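Local coordinates for protein glucose-resistance amylase regulator (Weissella paramesenteroides ATCC 33313, PDB 4RK6) that is probably a LacI-family DNA-binding transcription regulator, with glucose bound in its periplasmic-binding-protein-like sugar pocket, at residues D83-E87 with E88-V92; Y56-F59 with Q60-S64. All blocks are in the same frame, centred on the assembly; numbering follows the deposited sequence.

Both contacts are local and lie on neighbouring helices of the same subdomain. Contact 2 covers about the last two and a half turns of helix 52-64; contact 1 is the end of helix 79-87 and its turn into strand 91-95. Their centres are about 12 Å apart. Each combines buried apolar side chains facing the sheet with polar ones at the surface. The chemistry differs with place: contact 2 repeats regular helical bonds, whereas contact 1 ends them with a Schellman motif, and two waters bridge side chains to its carbonyls. The helices meet where F59 packs on K84 and L85, with L85 CD2 3.7 Å from F59 CE1. Contact 2 alone reaches the second subunit.

Contact 1 of 2, residues D83-E87 with E88-V92; sequences DKLLE and EQISV
L85 and L86 give their carbonyls to the turn E88-I90, which closes helix 79-87 with a Schellman motif. Q89 is the C-prime residue, with positive phi (64°). The turn leads into strand 91-95, so this is the helix-to-strand corner of the beta-alpha-beta unit 69-72, 79-87 and 91-95.

Two backbone bonds define the motif. I90 N reaches back to L85 O at 3.2 Å, and Q89 N donates to L86 O at 3.0 Å. L85 O also accepts E88 N at 2.9 Å. The two donors reach this oxygen from opposite faces of its carbonyl plane, E88 N standing well above it. E88 N also makes a weak bond to K84 O.

Apolar contacts lie beneath the turn. V92 CG2 meets L85 CB at 3.7 Å and L86 CD2 at 4.0 Å, so one methyl touches two helix residues. The L86 and V92 side chains cross at about a right angle. L85 CD2 meets I90 CD1, the end of the isoleucine's longer branch. L85 and V92 also pack on M72 of strand 69-72, and I90 on V70, which joins the helix end to the sheet.

Water-mediated links lie on the polar side. E88 CG lies 3.2 Å from K84 O. The E88 carboxylate stands beyond the helix end, and one water bridges the gap, donating both to E88 OE1 and to K84 O. The bend of Q89 at chi2 (76°) brings its amide back toward the helix end. There a second water accepts from Q89 NE2 and donates to L86 O, 3.0 Å away.

Contact 2 of 2, residues Y56-F59 with Q60-S64; sequences YQVF and QTLLS
Y56 O, Q57 O, V58 O and F59 O accept the N-H groups of Q60, T61, L62 and L63 in regular i to i+4 helical order.

F59 and L63 form a CH-pi pair. L63 CD2 lies over one face of the F59 ring, 3.7 Å from its centroid and displaced toward the rim. The chi1 of L63 (76°) sets CG between the backbone N and the carbonyl carbon and brings CD2 back over the preceding turn.

The segments belong to helix 52-64, which connects strand 42-48 to the parallel strand 69-72 in the periplasmic-binding-protein-like fold, with strand 12-18 between them in the sheet. V58 faces this sheet, touching T46 and L48. Its CG1 lies beside L62 CD1 at 4.1 Å. Q57, V58 and T61 also pack on E42 of the second subunit.

On the outer side, the extended Q60 chain meets the CE2 side of the Y56 ring obliquely. Q60 OE1 comes within 3.3 Å of Y56 CE2, with amide and ring planes 43° apart. The Q57 and Q60 chains run side by side, but their amide planes are 78° apart. T61 OG1 adds a weak bond to Q57 O. Near the C-terminal end, S64 OG donates to Q60 O at 2.7 Å, beside the backbone bond from S64 N.

Contact 1 of 2, residues D83-E87 with E88-V92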
ATOM      1  N   ASP A  83      -0.230  28.376   8.967  1.00 24.25           N
ATOM      2  CA  ASP A  83       0.080  29.611   9.681  1.00 24.29           C
ATOM      3  C   ASP A  83       0.670  29.390  11.075  1.00 22.62           C
ATOM      4  O   ASP A  83       1.689  29.973  11.389  1.00 24.03           O
ATOM      5  CB  ASP A  83      -1.140  30.535   9.786  1.00 22.88           C
ATOM      6  CG  ASP A  83      -1.468  31.223   8.473  1.00 29.41           C
ATOM      7  OD1 ASP A  83      -0.568  31.899   7.909  1.00 30.92           O
ATOM      8  OD2 ASP A  83      -2.635  31.093   8.014  1.00 29.67           O
ATOM      9  N   LYS A  84       0.042  28.559  11.907  1.00 24.14           N
ATOM     10  CA  LYS A  84       0.561  28.343  13.259  1.00 24.56           C
ATOM     11  C   LYS A  84       1.983  27.755  13.246  1.00 22.21           C
ATOM     12  O   LYS A  84       2.836  28.148  14.050  1.00 26.78           O
ATOM     13  CB  LYS A  84      -0.399  27.474  14.089  1.00 26.67           C
ATOM     14  CG  LYS A  84      -1.618  28.252  14.605  1.00 30.70           C
ATOM     15  CD  LYS A  84      -2.499  27.355  15.469  1.00 45.41           C
ATOM     16  CE  LYS A  84      -3.308  28.122  16.503  1.00 87.37           C
ATOM     17  NZ  LYS A  84      -2.442  28.855  17.464  1.00 61.14           N
ATOM     18  N   LEU A  85       2.258  26.866  12.311  1.00 23.44           N
ATOM     19  CA  LEU A  85       3.609  26.277  12.233  1.00 22.97           C
ATOM     20  C   LEU A  85       4.621  27.314  11.791  1.00 19.88           C
ATOM     21  O   LEU A  85       5.652  27.496  12.431  1.00 23.92           O
ATOM     22  CB  LEU A  85       3.640  25.055  11.305  1.00 23.83           C
ATOM     23  CG  LEU A  85       2.857  23.853  11.836  1.00 26.44           C
ATOM     24  CD1 LEU A  85       2.597  22.897  10.698  1.00 26.01           C
ATOM     25  CD2 LEU A  85       3.588  23.150  12.970  1.00 27.58           C
ATOM     26  N   LEU A  86       4.306  28.059  10.735  1.00 24.61           N
ATOM     27  CA  LEU A  86       5.215  29.108  10.285  1.00 25.28           C
ATOM     28  C   LEU A  86       5.482  30.123  11.389  1.00 23.72           C
ATOM     29  O   LEU A  86       6.595  30.606  11.536  1.00 23.64           O
ATOM     30  CB  LEU A  86       4.655  29.816   9.058  1.00 23.33           C
ATOM     31  CG  LEU A  86       4.538  29.032   7.750  1.00 25.54           C
ATOM     32  CD1 LEU A  86       3.744  29.844   6.733  1.00 22.72           C
ATOM     33  CD2 LEU A  86       5.907  28.686   7.177  1.00 26.25           C
ATOM     34  N   GLU A  87       4.446  30.424  12.169  1.00 22.07           N
ATOM     35  CA  GLU A  87       4.544  31.406  13.243  1.00 22.95           C
ATOM     36  C   GLU A  87       5.361  30.889  14.429  1.00 27.75           C
ATOM     37  O   GLU A  87       5.793  31.682  15.257  1.00 29.72           O
ATOM     38  CB  GLU A  87       3.146  31.862  13.663  1.00 26.77           C
ATOM     39  CG  GLU A  87       2.431  32.619  12.545  1.00 26.12           C
ATOM     40  CD  GLU A  87       0.958  32.854  12.795  1.00 23.72           C
ATOM     41  OE1 GLU A  87       0.507  32.657  13.949  1.00 28.60           O
ATOM     42  OE2 GLU A  87       0.255  33.228  11.835  1.00 26.93           O
ATOM     43  N   GLU A  88       5.599  29.576  14.484  1.00 28.39           N
ATOM     44  CA  GLU A  88       6.524  28.981  15.474  1.00 32.19           C
ATOM     45  C   GLU A  88       7.938  28.815  14.906  1.00 31.33           C
ATOM     46  O   GLU A  88       8.780  28.160  15.515  1.00 30.54           O
ATOM     47  CB  GLU A  88       6.013  27.610  15.958  1.00 31.17           C
ATOM     48  CG  GLU A  88       4.661  27.621  16.646  1.00 43.81           C
ATOM     49  CD  GLU A  88       4.681  28.207  18.046  1.00 82.82           C
ATOM     50  OE1 GLU A  88       3.588  28.547  18.548  1.00 69.59           O
ATOM     51  OE2 GLU A  88       5.767  28.328  18.653  1.00 55.45           O
ATOM     52  N   GLN A  89       8.193  29.417  13.745  1.00 23.04           N
ATOM     53  CA  GLN A  89       9.485  29.351  13.049  1.00 29.18           C
ATOM     54  C   GLN A  89       9.835  27.908  12.602  1.00 30.83           C
ATOM     55  O   GLN A  89      10.997  27.524  12.545  1.00 28.56           O
ATOM     56  CB  GLN A  89      10.611  29.983  13.895  1.00 36.63           C
ATOM     57  CG  GLN A  89      10.458  31.488  14.116  1.00 37.51           C
ATOM     58  CD  GLN A  89       9.400  31.837  15.154  1.00 67.46           C
ATOM     59  OE1 GLN A  89       9.435  31.342  16.283  1.00 55.32           O
ATOM     60  NE2 GLN A  89       8.448  32.693  14.775  1.00 48.19           N
ATOM     61  N   ILE A  90       8.808  27.138  12.285  1.00 25.37           N
ATOM     62  CA  ILE A  90       8.955  25.791  11.713  1.00 27.82           C
ATOM     63  C   ILE A  90       8.754  25.909  10.209  1.00 27.75           C
ATOM     64  O   ILE A  90       7.826  26.572   9.749  1.00 26.42           O
ATOM     65  CB  ILE A  90       7.929  24.840  12.344  1.00 24.33           C
ATOM     66  CG1 ILE A  90       8.198  24.724  13.847  1.00 25.26           C
ATOM     67  CG2 ILE A  90       7.944  23.474  11.657  1.00 29.07           C
ATOM     68  CD1 ILE A  90       7.152  23.929  14.586  1.00 32.07           C
ATOM     69  N   SER A  91       9.648  25.300   9.432  1.00 26.15           N
ATOM     70  CA  SER A  91       9.526  25.288   7.993  1.00 22.67           C
ATOM     71  C   SER A  91       8.397  24.385   7.567  1.00 25.32           C
ATOM     72  O   SER A  91       8.205  23.309   8.127  1.00 27.76           O
ATOM     73  CB  SER A  91      10.820  24.797   7.339  1.00 27.54           C
ATOM     74  OG  SER A  91      11.825  25.774   7.484  1.00 31.06           O
ATOM     75  N   VAL A  92       7.651  24.828   6.574  1.00 20.38           N
ATOM     76  CA  VAL A  92       6.549  24.037   6.053  1.00 20.42           C
ATOM     77  C   VAL A  92       6.754  23.955   4.567  1.00 25.78           C
ATOM     78  O   VAL A  92       6.940  24.977   3.918  1.00 26.23           O
ATOM     79  CB  VAL A  92       5.174  24.663   6.373  1.00 24.85           C
ATOM     80  CG1 VAL A  92       4.060  23.800   5.836  1.00 25.17           C
ATOM     81  CG2 VAL A  92       5.004  24.868   7.870  1.00 27.76           C
TER
HETATM   82  O   HOH W   1       1.764  29.417  16.415  1.00 39.58           O
HETATM   83  O   HOH W   2       8.013  33.131  12.248  1.00 38.87           O

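Contact 2 of 2, residues Y56-F59 with Q60-S64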
ATOM      1  N   TYR A  56      -6.087  19.621  15.393  1.00 31.16           N
ATOM      2  CA  TYR A  56      -5.407  20.478  16.346  1.00 29.03           C
ATOM      3  C   TYR A  56      -4.494  19.678  17.293  1.00 31.21           C
ATOM      4  O   TYR A  56      -3.425  20.144  17.642  1.00 37.81           O
ATOM      5  CB  TYR A  56      -6.381  21.378  17.126  1.00 37.82           C
ATOM      6  CG  TYR A  56      -5.635  22.403  17.952  1.00 41.56           C
ATOM      7  CD1 TYR A  56      -5.023  23.500  17.350  1.00 61.00           C
ATOM      8  CD2 TYR A  56      -5.497  22.253  19.333  1.00 45.09           C
ATOM      9  CE1 TYR A  56      -4.315  24.429  18.096  1.00 51.33           C
ATOM     10  CE2 TYR A  56      -4.792  23.177  20.087  1.00 59.50           C
ATOM     11  CZ  TYR A  56      -4.202  24.261  19.465  1.00 49.09           C
ATOM     12  OH  TYR A  56      -3.503  25.180  20.211  1.00 65.87           O
ATOM     13  N   GLN A  57      -4.920  18.475  17.682  1.00 51.05           N
ATOM     14  CA  GLN A  57      -4.083  17.584  18.513  1.00 45.00           C
ATOM     15  C   GLN A  57      -2.799  17.196  17.786  1.00 40.82           C
ATOM     16  O   GLN A  57      -1.718  17.230  18.378  1.00 58.35           O
ATOM     17  CB  GLN A  57      -4.847  16.312  18.935  1.00 69.36           C
ATOM     18  CG  GLN A  57      -6.098  16.554  19.774  1.00 96.76           C
ATOM     19  CD  GLN A  57      -5.842  17.429  20.991  1.00131.97           C
ATOM     20  OE1 GLN A  57      -4.916  17.180  21.761  1.00 91.77           O
ATOM     21  NE2 GLN A  57      -6.662  18.462  21.169  1.00 78.19           N
ATOM     22  N   VAL A  58      -2.925  16.841  16.509  1.00 37.91           N
ATOM     23  CA  VAL A  58      -1.772  16.556  15.652  1.00 53.65           C
ATOM     24  C   VAL A  58      -0.810  17.735  15.643  1.00 59.49           C
ATOM     25  O   VAL A  58       0.398  17.559  15.751  1.00 45.57           O
ATOM     26  CB  VAL A  58      -2.201  16.246  14.199  1.00 48.01           C
ATOM     27  CG1 VAL A  58      -1.000  16.223  13.252  1.00 64.85           C
ATOM     28  CG2 VAL A  58      -2.941  14.926  14.135  1.00 63.66           C
ATOM     29  N   PHE A  59      -1.346  18.941  15.506  1.00 43.16           N
ATOM     30  CA  PHE A  59      -0.515  20.119  15.533  1.00 32.45           C
ATOM     31  C   PHE A  59       0.210  20.250  16.873  1.00 38.06           C
ATOM     32  O   PHE A  59       1.406  20.536  16.909  1.00 36.51           O
ATOM     33  CB  PHE A  59      -1.334  21.391  15.248  1.00 39.61           C
ATOM     34  CG  PHE A  59      -0.645  22.632  15.681  1.00 34.55           C
ATOM     35  CD1 PHE A  59       0.379  23.164  14.918  1.00 30.47           C
ATOM     36  CD2 PHE A  59      -1.003  23.279  16.859  1.00 34.28           C
ATOM     37  CE1 PHE A  59       1.043  24.303  15.329  1.00 32.63           C
ATOM     38  CE2 PHE A  59      -0.335  24.418  17.276  1.00 40.03           C
ATOM     39  CZ  PHE A  59       0.688  24.935  16.507  1.00 37.00           C
ATOM     40  N   GLN A  60      -0.497  20.050  17.979  1.00 33.06           N
ATOM     41  CA  GLN A  60       0.153  20.096  19.297  1.00 55.03           C
ATOM     42  C   GLN A  60       1.316  19.084  19.423  1.00 39.20           C
ATOM     43  O   GLN A  60       2.316  19.387  20.066  1.00 51.71           O
ATOM     44  CB  GLN A  60      -0.869  19.903  20.410  1.00 60.66           C
ATOM     45  CG  GLN A  60      -1.765  21.118  20.585  1.00 45.64           C
ATOM     46  CD  GLN A  60      -2.851  20.910  21.628  1.00133.43           C
ATOM     47  OE1 GLN A  60      -3.030  21.732  22.527  1.00 66.11           O
ATOM     48  NE2 GLN A  60      -3.588  19.811  21.510  1.00 73.87           N
ATOM     49  N   THR A  61       1.162  17.917  18.789  1.00 53.40           N
ATOM     50  CA  THR A  61       2.191  16.857  18.719  1.00 38.06           C
ATOM     51  C   THR A  61       3.406  17.302  17.884  1.00 51.43           C
ATOM     52  O   THR A  61       4.546  16.974  18.192  1.00 50.21           O
ATOM     53  CB  THR A  61       1.585  15.570  18.101  1.00 56.24           C
ATOM     54  OG1 THR A  61       0.611  15.026  18.999  1.00 51.05           O
ATOM     55  CG2 THR A  61       2.647  14.508  17.805  1.00 51.12           C
ATOM     56  N   LEU A  62       3.156  18.065  16.831  1.00 34.17           N
ATOM     57  CA  LEU A  62       4.244  18.612  16.009  1.00 34.31           C
ATOM     58  C   LEU A  62       5.103  19.655  16.725  1.00 41.68           C
ATOM     59  O   LEU A  62       6.319  19.476  16.779  1.00 47.22           O
ATOM     60  CB  LEU A  62       3.715  19.101  14.657  1.00 36.71           C
ATOM     61  CG  LEU A  62       3.193  17.956  13.765  1.00 34.31           C
ATOM     62  CD1 LEU A  62       2.332  18.444  12.598  1.00 36.74           C
ATOM     63  CD2 LEU A  62       4.310  17.070  13.243  1.00 34.77           C
ATOM     64  N   LEU A  63       4.528  20.706  17.313  1.00 38.96           N
ATOM     65  CA  LEU A  63       5.391  21.680  18.019  1.00 49.58           C
ATOM     66  C   LEU A  63       5.958  21.176  19.354  1.00 43.41           C
ATOM     67  O   LEU A  63       7.060  21.594  19.742  1.00 62.80           O
ATOM     68  CB  LEU A  63       4.762  23.073  18.160  1.00 59.34           C
ATOM     69  CG  LEU A  63       3.672  23.360  19.178  1.00 58.95           C
ATOM     70  CD1 LEU A  63       3.533  24.859  19.403  1.00 43.05           C
ATOM     71  CD2 LEU A  63       2.355  22.776  18.723  1.00 66.05           C
ATOM     72  N   SER A  64       5.254  20.264  20.030  1.00 50.85           N
ATOM     73  CA  SER A  64       5.763  19.686  21.290  1.00 59.28           C
ATOM     74  C   SER A  64       6.951  18.737  21.069  1.00 52.44           C
ATOM     75  O   SER A  64       7.773  18.546  21.968  1.00 66.69           O
ATOM     76  CB  SER A  64       4.652  18.979  22.081  1.00 66.96           C
ATOM     77  OG  SER A  64       4.147  17.853  21.386  1.00 83.18           O
TER